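Local coordinates for protein lytic polysaccharide monooxygenase ([Kitasatospora] papulosa, PDB 6NDQ) that probably cleaves cellulose or a related polysaccharide by copper-dependent oxidation at its glycosidic bonds, at residues 10-13 / 14-18; 24-27 / 28-32; 120-124 / 125-129; 129-132 / 133-136. All coordinates share one frame; numbering follows the deposited sequence.

How the contacts relate
From the N terminus the chain leaves strand 2-6 and enters helix 10-18, where contact 1 joins successive turns. Contact 2 follows at the short helix 27-30, closing the bend that turns the chain into helix 32-40. The two touch: R17 NH2 forms a salt bridge with D31 OD2 (2.8 Å), and W18 packs on M27 and E30. Contacts 3 and 4 come later, between strands 110-118 and 134-139, and share L129; contact 3 closes the loop and contact 4 turns it into the strand. No pair nests or crosses. Contacts 1 and 4 lie on opposite sides of the chain's centre, about 24 Å apart between centres, one in the helical layer, the other entering strand 134-139.

Contact 1. Residues 10-13 / 14-18; sequences RNYG and CWLRW
R17 folds back along helix 10-18 onto the carbonyl of G13, one turn earlier, and its course illustrates how a long side chain can lie against its own helix. CB starts 3.3 Å from G13 O. CG, placed beside the backbone N by a chi1 of -57°, comes to 3.1 Å from the same G13 O. The chain then bends at chi3 (-60°), carrying CD and NE past the carbonyl and bringing the guanidinium round so that G13 O lies over one face, offset toward its rim. NH1 is close to that oxygen but badly angled for a hydrogen bond; G13 O instead receives R17 N at 2.9 Å. The tip is held elsewhere: NH2 donates to a water, 3.0 Å from the water oxygen, which in turn donates to R10 O, and the same NH2 also forms a salt bridge with D31 OD2. On another side of the helix the Y12 ring lies between its neighbours, with CE1 3.8 Å from W15 CZ3 and CE2 3.9 Å from L16 CD2. The Y12 and W15 planes are inclined at 46°, and both rings also meet W48. With the C14–C34 disulfide tying it to helix 32-40, this regular alpha-helix, in which C14 to R17 each donate to the carbonyl four residues back, belongs to the helical insertion after the first strand, as in related bacterial lytic polysaccharide monooxygenases.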
loop_
_atom_site.group_PDB
_atom_site.type_symbol
_atom_site.label_atom_id
_atom_site.label_comp_id
_atom_site.label_asym_id
_atom_site.label_seq_id
_atom_site.Cartn_x
_atom_site.Cartn_y
_atom_site.Cartn_z
ATOM N N ARG A 10 -1.253 -4.234 1.024
ATOM C CA ARG A 10 -2.191 -5.012 1.849
ATOM C C ARG A 10 -3.082 -5.893 0.987
ATOM O O ARG A 10 -3.219 -7.093 1.239
ATOM C CB ARG A 10 -3.053 -4.094 2.720
ATOM C CG ARG A 10 -2.244 -3.247 3.696
ATOM C CD ARG A 10 -3.096 -2.496 4.730
ATOM N NE ARG A 10 -2.262 -2.116 5.883
ATOM C CZ ARG A 10 -2.659 -1.332 6.880
ATOM N NH1 ARG A 10 -3.876 -0.782 6.871
ATOM N NH2 ARG A 10 -1.825 -1.046 7.872
ATOM N N ASN A 11 -3.736 -5.317 -0.022
ATOM C CA ASN A 11 -4.663 -6.161 -0.757
ATOM C C ASN A 11 -3.979 -7.056 -1.788
ATOM O O ASN A 11 -4.509 -8.127 -2.083
ATOM C CB ASN A 11 -5.780 -5.328 -1.387
ATOM C CG ASN A 11 -5.303 -4.320 -2.389
ATOM O OD1 ASN A 11 -4.146 -3.918 -2.438
ATOM N ND2 ASN A 11 -6.235 -3.882 -3.211
ATOM N N TYR A 12 -2.826 -6.656 -2.342
ATOM C CA TYR A 12 -2.106 -7.560 -3.237
ATOM C C TYR A 12 -1.645 -8.782 -2.456
ATOM O O TYR A 12 -1.845 -9.910 -2.905
ATOM C CB TYR A 12 -0.907 -6.871 -3.895
ATOM C CG TYR A 12 -0.077 -7.829 -4.757
ATOM C CD1 TYR A 12 -0.529 -8.224 -6.002
ATOM C CD2 TYR A 12 1.141 -8.341 -4.318
ATOM C CE1 TYR A 12 0.215 -9.084 -6.811
ATOM C CE2 TYR A 12 1.897 -9.205 -5.126
ATOM C CZ TYR A 12 1.417 -9.581 -6.359
ATOM O OH TYR A 12 2.136 -10.433 -7.163
ATOM N N GLY A 13 -1.133 -8.551 -1.245
ATOM C CA GLY A 13 -0.674 -9.655 -0.400
ATOM C C GLY A 13 -1.802 -10.564 0.059
ATOM O O GLY A 13 -1.639 -11.794 0.100
ATOM N N CYS A 14 -2.942 -9.987 0.462
ATOM C CA CYS A 14 -4.094 -10.821 0.819
ATOM C C CYS A 14 -4.558 -11.682 -0.351
ATOM O O CYS A 14 -4.941 -12.837 -0.161
ATOM C CB CYS A 14 -5.258 -9.958 1.336
ATOM S SG CYS A 14 -4.989 -9.317 3.053
ATOM N N TRP A 15 -4.555 -11.125 -1.566
ATOM C CA TRP A 15 -4.915 -11.900 -2.758
ATOM C C TRP A 15 -3.903 -13.015 -3.030
ATOM O O TRP A 15 -4.276 -14.184 -3.220
ATOM C CB TRP A 15 -5.014 -10.936 -3.947
ATOM C CG TRP A 15 -5.297 -11.575 -5.284
ATOM C CD1 TRP A 15 -6.475 -12.133 -5.695
ATOM C CD2 TRP A 15 -4.381 -11.708 -6.379
ATOM N NE1 TRP A 15 -6.340 -12.617 -6.980
ATOM C CE2 TRP A 15 -5.073 -12.349 -7.427
ATOM C CE3 TRP A 15 -3.043 -11.331 -6.579
ATOM C CZ2 TRP A 15 -4.471 -12.646 -8.646
ATOM C CZ3 TRP A 15 -2.454 -11.604 -7.814
ATOM C CH2 TRP A 15 -3.170 -12.260 -8.827
ATOM N N LEU A 16 -2.618 -12.669 -3.064
ATOM C CA LEU A 16 -1.609 -13.657 -3.405
ATOM C C LEU A 16 -1.616 -14.788 -2.396
ATOM O O LEU A 16 -1.533 -15.965 -2.770
ATOM C CB LEU A 16 -0.231 -12.993 -3.469
ATOM C CG LEU A 16 0.888 -13.774 -4.149
ATOM C CD1 LEU A 16 0.487 -14.109 -5.583
ATOM C CD2 LEU A 16 2.174 -12.951 -4.121
ATOM N N ARG A 17 -1.749 -14.458 -1.110
ATOM C CA ARG A 17 -1.623 -15.508 -0.099
ATOM C C ARG A 17 -2.901 -16.335 0.055
ATOM O O ARG A 17 -2.824 -17.505 0.446
ATOM C CB ARG A 17 -1.221 -14.894 1.249
ATOM C CG ARG A 17 0.099 -14.090 1.186
ATOM C CD ARG A 17 0.686 -13.820 2.583
ATOM N NE ARG A 17 -0.216 -13.058 3.438
ATOM C CZ ARG A 17 -0.388 -11.740 3.354
ATOM N NH1 ARG A 17 0.291 -11.046 2.444
ATOM N NH2 ARG A 17 -1.238 -11.128 4.164
ATOM N N TRP A 18 -4.083 -15.769 -0.247
ATOM C CA TRP A 18 -5.336 -16.445 0.072
ATOM C C TRP A 18 -6.286 -16.644 -1.106
ATOM O O TRP A 18 -7.346 -17.255 -0.925
ATOM C CB TRP A 18 -6.070 -15.679 1.184
ATOM C CG TRP A 18 -5.288 -15.646 2.456
ATOM C CD1 TRP A 18 -4.578 -14.597 2.957
ATOM C CD2 TRP A 18 -5.106 -16.732 3.376
ATOM N NE1 TRP A 18 -3.975 -14.949 4.153
ATOM C CE2 TRP A 18 -4.285 -16.259 4.422
ATOM C CE3 TRP A 18 -5.569 -18.052 3.420
ATOM C CZ2 TRP A 18 -3.913 -17.064 5.502
ATOM C CZ3 TRP A 18 -5.198 -18.851 4.497
ATOM C CH2 TRP A 18 -4.393 -18.351 5.524
HETATM O O HOH W 1 -2.003 -8.208 3.946
#

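Contact 2. Residues 24-27 / 28-32; sequences NPAM and EQEDP
In both M27 and D31 the first torsion sets CG opposite the backbone N (chi1 -159° and -167°), and the two side chains run side by side in the same direction, M27 CG lying 4.1 Å from D31 CB. E30 turns the other way, with CG beside its own backbone N, which carries the chain back along the preceding turn until OE2 is 3.6 Å from A26 CB. The framework is a short helix entered through an Asx turn: N24 OD1 accepts from A26 N, and a type I beta turn from N24 to M27 is superposed on it. A26 O then serves two donors, E30 N and Q29 N, both 3.0 Å from it. E30 N approaches in the carbonyl plane on an almost straight bond (174°), whereas Q29 N comes from well above that plane on a more bent one, so the oxygen takes both an i+4 (alpha-type) and an i+3 (3-10-type) bond. D31 N closes the last turn on M27 O at 2.9 Å. There the chain departs from helical geometry, and D31 takes the N-cap position of helix 32-40; its OD1 makes a weak bond to C34 N, while OD2 forms a salt bridge with R17 and probably accepts from W18 NE1. M27 meanwhile packs against W18, C34, W35 and W38, filling the angle between the longer helices. At the outer side a water spans the first turn, donating to P25 O, which also accepts E28 N at 3.1 Å, and to E28 OE1 at 2.8 Å.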
loop_
_atom_site.group_PDB
_atom_site.type_symbol
_atom_site.label_atom_id
_atom_site.label_comp_id
_atom_site.label_asym_id
_atom_site.label_seq_id
_atom_site.Cartn_x
_atom_site.Cartn_y
_atom_site.Cartn_z
ATOM N N ASN A 24 -11.487 -19.951 3.636
ATOM C CA ASN A 24 -10.959 -20.742 4.740
ATOM C C ASN A 24 -11.192 -20.077 6.092
ATOM O O ASN A 24 -10.612 -19.011 6.356
ATOM C CB ASN A 24 -9.478 -20.957 4.517
ATOM C CG ASN A 24 -8.888 -21.934 5.501
ATOM O OD1 ASN A 24 -9.584 -22.423 6.389
ATOM N ND2 ASN A 24 -7.603 -22.233 5.347
ATOM N N PRO A 25 -12.009 -20.672 6.969
ATOM C CA PRO A 25 -12.260 -20.080 8.300
ATOM C C PRO A 25 -11.024 -19.953 9.169
ATOM O O PRO A 25 -11.016 -19.122 10.085
ATOM C CB PRO A 25 -13.282 -21.052 8.928
ATOM C CG PRO A 25 -13.932 -21.755 7.714
ATOM C CD PRO A 25 -12.853 -21.858 6.701
ATOM N N ALA A 26 -9.990 -20.762 8.928
ATOM C CA ALA A 26 -8.764 -20.672 9.703
ATOM C C ALA A 26 -8.034 -19.352 9.486
ATOM O O ALA A 26 -7.217 -18.970 10.330
ATOM C CB ALA A 26 -7.845 -21.846 9.365
ATOM N N MET A 27 -8.310 -18.652 8.372
ATOM C CA MET A 27 -7.743 -17.328 8.130
ATOM C C MET A 27 -8.061 -16.363 9.262
ATOM O O MET A 27 -7.310 -15.403 9.472
ATOM C CB MET A 27 -8.281 -16.752 6.807
ATOM C CG MET A 27 -7.414 -15.647 6.190
ATOM S SD MET A 27 -8.285 -14.640 4.930
ATOM C CE MET A 27 -8.919 -15.949 3.878
ATOM N N GLU A 28 -9.160 -16.592 9.983
ATOM C CA GLU A 28 -9.490 -15.741 11.121
ATOM C C GLU A 28 -8.386 -15.773 12.166
ATOM O O GLU A 28 -8.057 -14.751 12.780
ATOM C CB GLU A 28 -10.814 -16.178 11.745
ATOM C CG GLU A 28 -11.260 -15.243 12.855
ATOM C CD GLU A 28 -12.666 -15.500 13.343
ATOM O OE1 GLU A 28 -13.313 -16.467 12.883
ATOM O OE2 GLU A 28 -13.105 -14.751 14.232
ATOM N N GLN A 29 -7.800 -16.934 12.384
ATOM C CA GLN A 29 -6.686 -16.991 13.316
ATOM C C GLN A 29 -5.359 -16.662 12.639
ATOM O O GLN A 29 -4.587 -15.843 13.153
ATOM C CB GLN A 29 -6.639 -18.380 13.971
ATOM C CG GLN A 29 -7.762 -18.607 14.999
ATOM C CD GLN A 29 -9.134 -18.841 14.363
ATOM O OE1 GLN A 29 -10.146 -18.232 14.767
ATOM N NE2 GLN A 29 -9.176 -19.722 13.366
ATOM N N GLU A 30 -5.088 -17.271 11.483
ATOM C CA GLU A 30 -3.778 -17.180 10.849
ATOM C C GLU A 30 -3.482 -15.812 10.232
ATOM O O GLU A 30 -2.312 -15.432 10.130
ATOM C CB GLU A 30 -3.651 -18.269 9.784
ATOM C CG GLU A 30 -3.918 -19.665 10.319
ATOM C CD GLU A 30 -3.903 -20.726 9.240
ATOM O OE1 GLU A 30 -3.574 -20.409 8.072
ATOM O OE2 GLU A 30 -4.220 -21.887 9.562
ATOM N N ASP A 31 -4.494 -15.080 9.770
ATOM C CA ASP A 31 -4.288 -13.767 9.138
ATOM C C ASP A 31 -5.534 -12.917 9.368
ATOM O O ASP A 31 -6.310 -12.656 8.434
ATOM C CB ASP A 31 -3.978 -13.927 7.641
ATOM C CG ASP A 31 -3.441 -12.629 6.982
ATOM O OD1 ASP A 31 -3.553 -11.556 7.591
ATOM O OD2 ASP A 31 -2.937 -12.660 5.818
ATOM N N PRO A 32 -5.754 -12.445 10.614
ATOM C CA PRO A 32 -7.017 -11.733 10.914
ATOM C C PRO A 32 -7.301 -10.560 10.008
ATOM O O PRO A 32 -8.478 -10.319 9.704
ATOM C CB PRO A 32 -6.842 -11.256 12.365
ATOM C CG PRO A 32 -5.837 -12.209 12.956
ATOM C CD PRO A 32 -4.908 -12.593 11.827
HETATM O O HOH W 2 -13.668 -17.959 10.531
#

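Contact 3. Residues 120-124 / 125-129; sequences QGFDP and AAEAL
F122 and the backbone beyond E127 make the tight side of this loop between strands 110-118 and 134-139. The ring presents its edge to a carbonyl, with CE2 only 3.2 Å from A128 O near the ring plane, while CZ meets L129 CD1 at 3.9 Å and the two side chains cross at about a right angle. E127 slides past the ring in the opposite direction, its CB 3.6 Å from F122 CE2, and its OE2 returns to D123 N (2.9 Å), meeting it out of the carboxylate plane. D123 O takes two donors: A126 N from above the carbonyl plane at 3.0 Å, and E127 N at 2.8 Å, almost in line with the C=O bond. P124 touches R161 and V163 of strand 160-170. The other side is looser and more open. There D123, its CG opposite the backbone N, closes an Asx turn by accepting A125 N on OD1 at 2.9 Å; within the loop OD2 lies nearest the A126 methyl, and the side chain also touches R161. The two carboxylates do not meet, D123 OD2 lying 5.6 Å from E127 OE2; since each accepts a backbone N–H, both can probably remain ionised while pinning the loop closed.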
loop_
_atom_site.group_PDB
_atom_site.type_symbol
_atom_site.label_atom_id
_atom_site.label_comp_id
_atom_site.label_asym_id
_atom_site.label_seq_id
_atom_site.Cartn_x
_atom_site.Cartn_y
_atom_site.Cartn_z
ATOM N N GLN A 120 8.777 6.715 13.325
ATOM C CA GLN A 120 9.071 5.934 14.520
ATOM C C GLN A 120 8.223 6.455 15.680
ATOM O O GLN A 120 8.042 7.669 15.844
ATOM C CB GLN A 120 10.573 5.999 14.842
ATOM C CG GLN A 120 11.095 4.882 15.752
ATOM C CD GLN A 120 11.119 3.520 15.068
ATOM O OE1 GLN A 120 11.210 3.426 13.843
ATOM N NE2 GLN A 120 11.028 2.457 15.864
ATOM N N GLY A 121 7.641 5.528 16.447
ATOM C CA GLY A 121 6.661 5.851 17.464
ATOM C C GLY A 121 5.231 5.522 17.087
ATOM O O GLY A 121 4.376 5.432 17.980
ATOM N N PHE A 122 4.942 5.350 15.796
ATOM C CA PHE A 122 3.607 4.985 15.340
ATOM C C PHE A 122 3.471 3.462 15.306
ATOM O O PHE A 122 4.347 2.758 14.779
ATOM C CB PHE A 122 3.338 5.597 13.959
ATOM C CG PHE A 122 2.003 5.222 13.365
ATOM C CD1 PHE A 122 1.902 4.179 12.458
ATOM C CD2 PHE A 122 0.857 5.930 13.694
ATOM C CE1 PHE A 122 0.681 3.831 11.895
ATOM C CE2 PHE A 122 -0.363 5.576 13.152
ATOM C CZ PHE A 122 -0.452 4.529 12.247
ATOM N N ASP A 123 2.375 2.956 15.879
ATOM C CA ASP A 123 2.112 1.518 15.910
ATOM C C ASP A 123 0.927 1.223 15.000
ATOM O O ASP A 123 -0.232 1.459 15.390
ATOM C CB ASP A 123 1.834 1.032 17.335
ATOM C CG ASP A 123 1.554 -0.477 17.410
ATOM O OD1 ASP A 123 1.550 -1.177 16.370
ATOM O OD2 ASP A 123 1.318 -0.962 18.535
ATOM N N PRO A 124 1.170 0.716 13.788
ATOM C CA PRO A 124 0.064 0.414 12.864
ATOM C C PRO A 124 -0.901 -0.636 13.375
ATOM O O PRO A 124 -2.016 -0.739 12.850
ATOM C CB PRO A 124 0.789 -0.088 11.609
ATOM C CG PRO A 124 2.200 0.462 11.704
ATOM C CD PRO A 124 2.498 0.500 13.178
ATOM N N ALA A 125 -0.486 -1.457 14.338
ATOM C CA ALA A 125 -1.336 -2.482 14.925
ATOM C C ALA A 125 -2.293 -1.944 15.979
ATOM O O ALA A 125 -3.199 -2.674 16.399
ATOM C CB ALA A 125 -0.467 -3.584 15.546
ATOM N N ALA A 126 -2.140 -0.680 16.388
ATOM C CA ALA A 126 -2.945 -0.091 17.444
ATOM C C ALA A 126 -3.476 1.285 17.106
ATOM O O ALA A 126 -4.359 1.776 17.817
ATOM C CB ALA A 126 -2.130 0.019 18.740
ATOM N N GLU A 127 -2.943 1.935 16.086
ATOM C CA GLU A 127 -3.288 3.310 15.762
ATOM C C GLU A 127 -3.772 3.411 14.329
ATOM O O GLU A 127 -3.301 2.695 13.441
ATOM C CB GLU A 127 -2.075 4.227 15.978
ATOM C CG GLU A 127 -1.467 4.123 17.370
ATOM C CD GLU A 127 -0.293 5.067 17.586
ATOM O OE1 GLU A 127 -0.526 6.296 17.590
ATOM O OE2 GLU A 127 0.859 4.590 17.734
ATOM N N ALA A 128 -4.716 4.330 14.114
ATOM C CA ALA A 128 -5.193 4.625 12.785
ATOM C C ALA A 128 -4.157 5.439 12.009
ATOM O O ALA A 128 -3.467 6.297 12.563
ATOM C CB ALA A 128 -6.514 5.383 12.866
ATOM N N LEU A 129 -4.079 5.176 10.704
ATOM C CA LEU A 129 -3.086 5.822 9.854
ATOM C C LEU A 129 -3.570 7.210 9.461
ATOM O O LEU A 129 -4.612 7.350 8.811
ATOM C CB LEU A 129 -2.827 4.978 8.610
ATOM C CG LEU A 129 -1.721 5.480 7.700
ATOM C CD1 LEU A 129 -0.451 5.732 8.504
ATOM C CD2 LEU A 129 -1.444 4.446 6.614
HETATM O O HOH W 3 -2.716 1.073 11.193
#

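Contact 4. Residues 129-132 / 133-136; sequences LTWS and DLQL
D133 OD2 is gripped twice by T130, three residues earlier. The hydroxyl OG1 donates across a short 2.6 Å to this oxygen, from well above the carboxylate plane, and T130 N reaches the same D133 OD2 at 2.9 Å on its anti side, only 15° out of plane. Two donors arriving from such different directions should fix the carboxylate's rotation and would tend to stabilise its charge. The first torsion of T130 (75°) makes this possible, since it sets OG1 between the backbone N and the carbonyl carbon, within reach of D133. S132 OG adds a second shell, donating to T130 OG1 at 3.2 Å, so the threonine hydroxyl both gives and receives. The other carboxylate oxygen of D133 has a long, weak ion pair with R119. Backbone bonds close the same turn: D133 N to T130 O, and L134 N to W131 O at 3.0 Å on a fairly straight path (162°). On its apolar side L134 divides its two methyls, CD1 lying 4.1 Å from W131 CE3 and CD2 as far from L129 CD1. W131 is held in turn by V64, whose carbonyl accepts its NE1, and by D66, which accepts its backbone N. Together the T130 N–H and OG1 bonds to D133 OD2 close a single 3-10 turn that delivers the chain into strand 134-139, paired antiparallel with strand 110-118 in the beta-sandwich core typical of these enzymes.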
loop_
_atom_site.group_PDB
_atom_site.type_symbol
_atom_site.label_atom_id
_atom_site.label_comp_id
_atom_site.label_asym_id
_atom_site.label_seq_id
_atom_site.Cartn_x
_atom_site.Cartn_y
_atom_site.Cartn_z
ATOM N N LEU A 129 -4.079 5.176 10.704
ATOM C CA LEU A 129 -3.086 5.822 9.854
ATOM C C LEU A 129 -3.570 7.210 9.461
ATOM O O LEU A 129 -4.612 7.350 8.811
ATOM C CB LEU A 129 -2.827 4.978 8.610
ATOM C CG LEU A 129 -1.721 5.480 7.700
ATOM C CD1 LEU A 129 -0.451 5.732 8.504
ATOM C CD2 LEU A 129 -1.444 4.446 6.614
ATOM N N THR A 130 -2.820 8.235 9.850
ATOM C CA THR A 130 -3.142 9.591 9.442
ATOM C C THR A 130 -1.945 10.220 8.748
ATOM O O THR A 130 -0.818 9.747 8.853
ATOM C CB THR A 130 -3.569 10.455 10.637
ATOM O OG1 THR A 130 -2.419 10.795 11.420
ATOM C CG2 THR A 130 -4.580 9.693 11.502
ATOM N N TRP A 131 -2.207 11.293 8.006
ATOM C CA TRP A 131 -1.132 11.950 7.277
ATOM C C TRP A 131 -0.028 12.467 8.203
ATOM O O TRP A 131 1.149 12.393 7.853
ATOM C CB TRP A 131 -1.700 13.087 6.430
ATOM C CG TRP A 131 -2.416 12.611 5.192
ATOM C CD1 TRP A 131 -3.754 12.380 5.060
ATOM C CD2 TRP A 131 -1.827 12.284 3.927
ATOM N NE1 TRP A 131 -4.037 11.944 3.788
ATOM C CE2 TRP A 131 -2.874 11.882 3.069
ATOM C CE3 TRP A 131 -0.517 12.297 3.432
ATOM C CZ2 TRP A 131 -2.651 11.501 1.744
ATOM C CZ3 TRP A 131 -0.300 11.918 2.113
ATOM C CH2 TRP A 131 -1.357 11.522 1.288
ATOM N N SER A 132 -0.382 13.005 9.380
ATOM C CA SER A 132 0.646 13.475 10.313
ATOM C C SER A 132 1.539 12.357 10.840
ATOM O O SER A 132 2.580 12.644 11.440
ATOM C CB SER A 132 0.000 14.212 11.497
ATOM O OG SER A 132 -0.722 13.326 12.333
ATOM N N ASP A 133 1.172 11.096 10.638
ATOM C CA ASP A 133 2.036 9.996 11.039
ATOM C C ASP A 133 3.078 9.648 9.984
ATOM O O ASP A 133 3.984 8.856 10.267
ATOM C CB ASP A 133 1.200 8.753 11.344
ATOM C CG ASP A 133 0.126 9.008 12.382
ATOM O OD1 ASP A 133 0.449 9.533 13.465
ATOM O OD2 ASP A 133 -1.056 8.686 12.117
ATOM N N LEU A 134 2.974 10.213 8.791
ATOM C CA LEU A 134 3.845 9.891 7.669
ATOM C C LEU A 134 4.974 10.904 7.522
ATOM O O LEU A 134 4.838 12.077 7.885
ATOM C CB LEU A 134 3.045 9.843 6.368
ATOM C CG LEU A 134 1.962 8.776 6.272
ATOM C CD1 LEU A 134 1.222 8.916 4.965
ATOM C CD2 LEU A 134 2.591 7.410 6.348
ATOM N N GLN A 135 6.087 10.420 6.971
ATOM C CA GLN A 135 7.268 11.193 6.610
ATOM C C GLN A 135 7.632 10.809 5.186
ATOM O O GLN A 135 7.736 9.620 4.877
ATOM C CB GLN A 135 8.455 10.892 7.541
ATOM C CG GLN A 135 8.236 11.325 8.985
ATOM C CD GLN A 135 9.393 10.949 9.912
ATOM O OE1 GLN A 135 9.778 9.775 10.020
ATOM N NE2 GLN A 135 9.942 11.951 10.598
ATOM N N LEU A 136 7.808 11.803 4.317
ATOM C CA LEU A 136 8.181 11.524 2.932
ATOM C C LEU A 136 9.631 11.071 2.873
ATOM O O LEU A 136 10.519 11.781 3.355
ATOM C CB LEU A 136 7.974 12.768 2.068
ATOM C CG LEU A 136 8.389 12.759 0.583
ATOM C CD1 LEU A 136 7.395 12.050 -0.285
ATOM C CD2 LEU A 136 8.644 14.183 0.032
#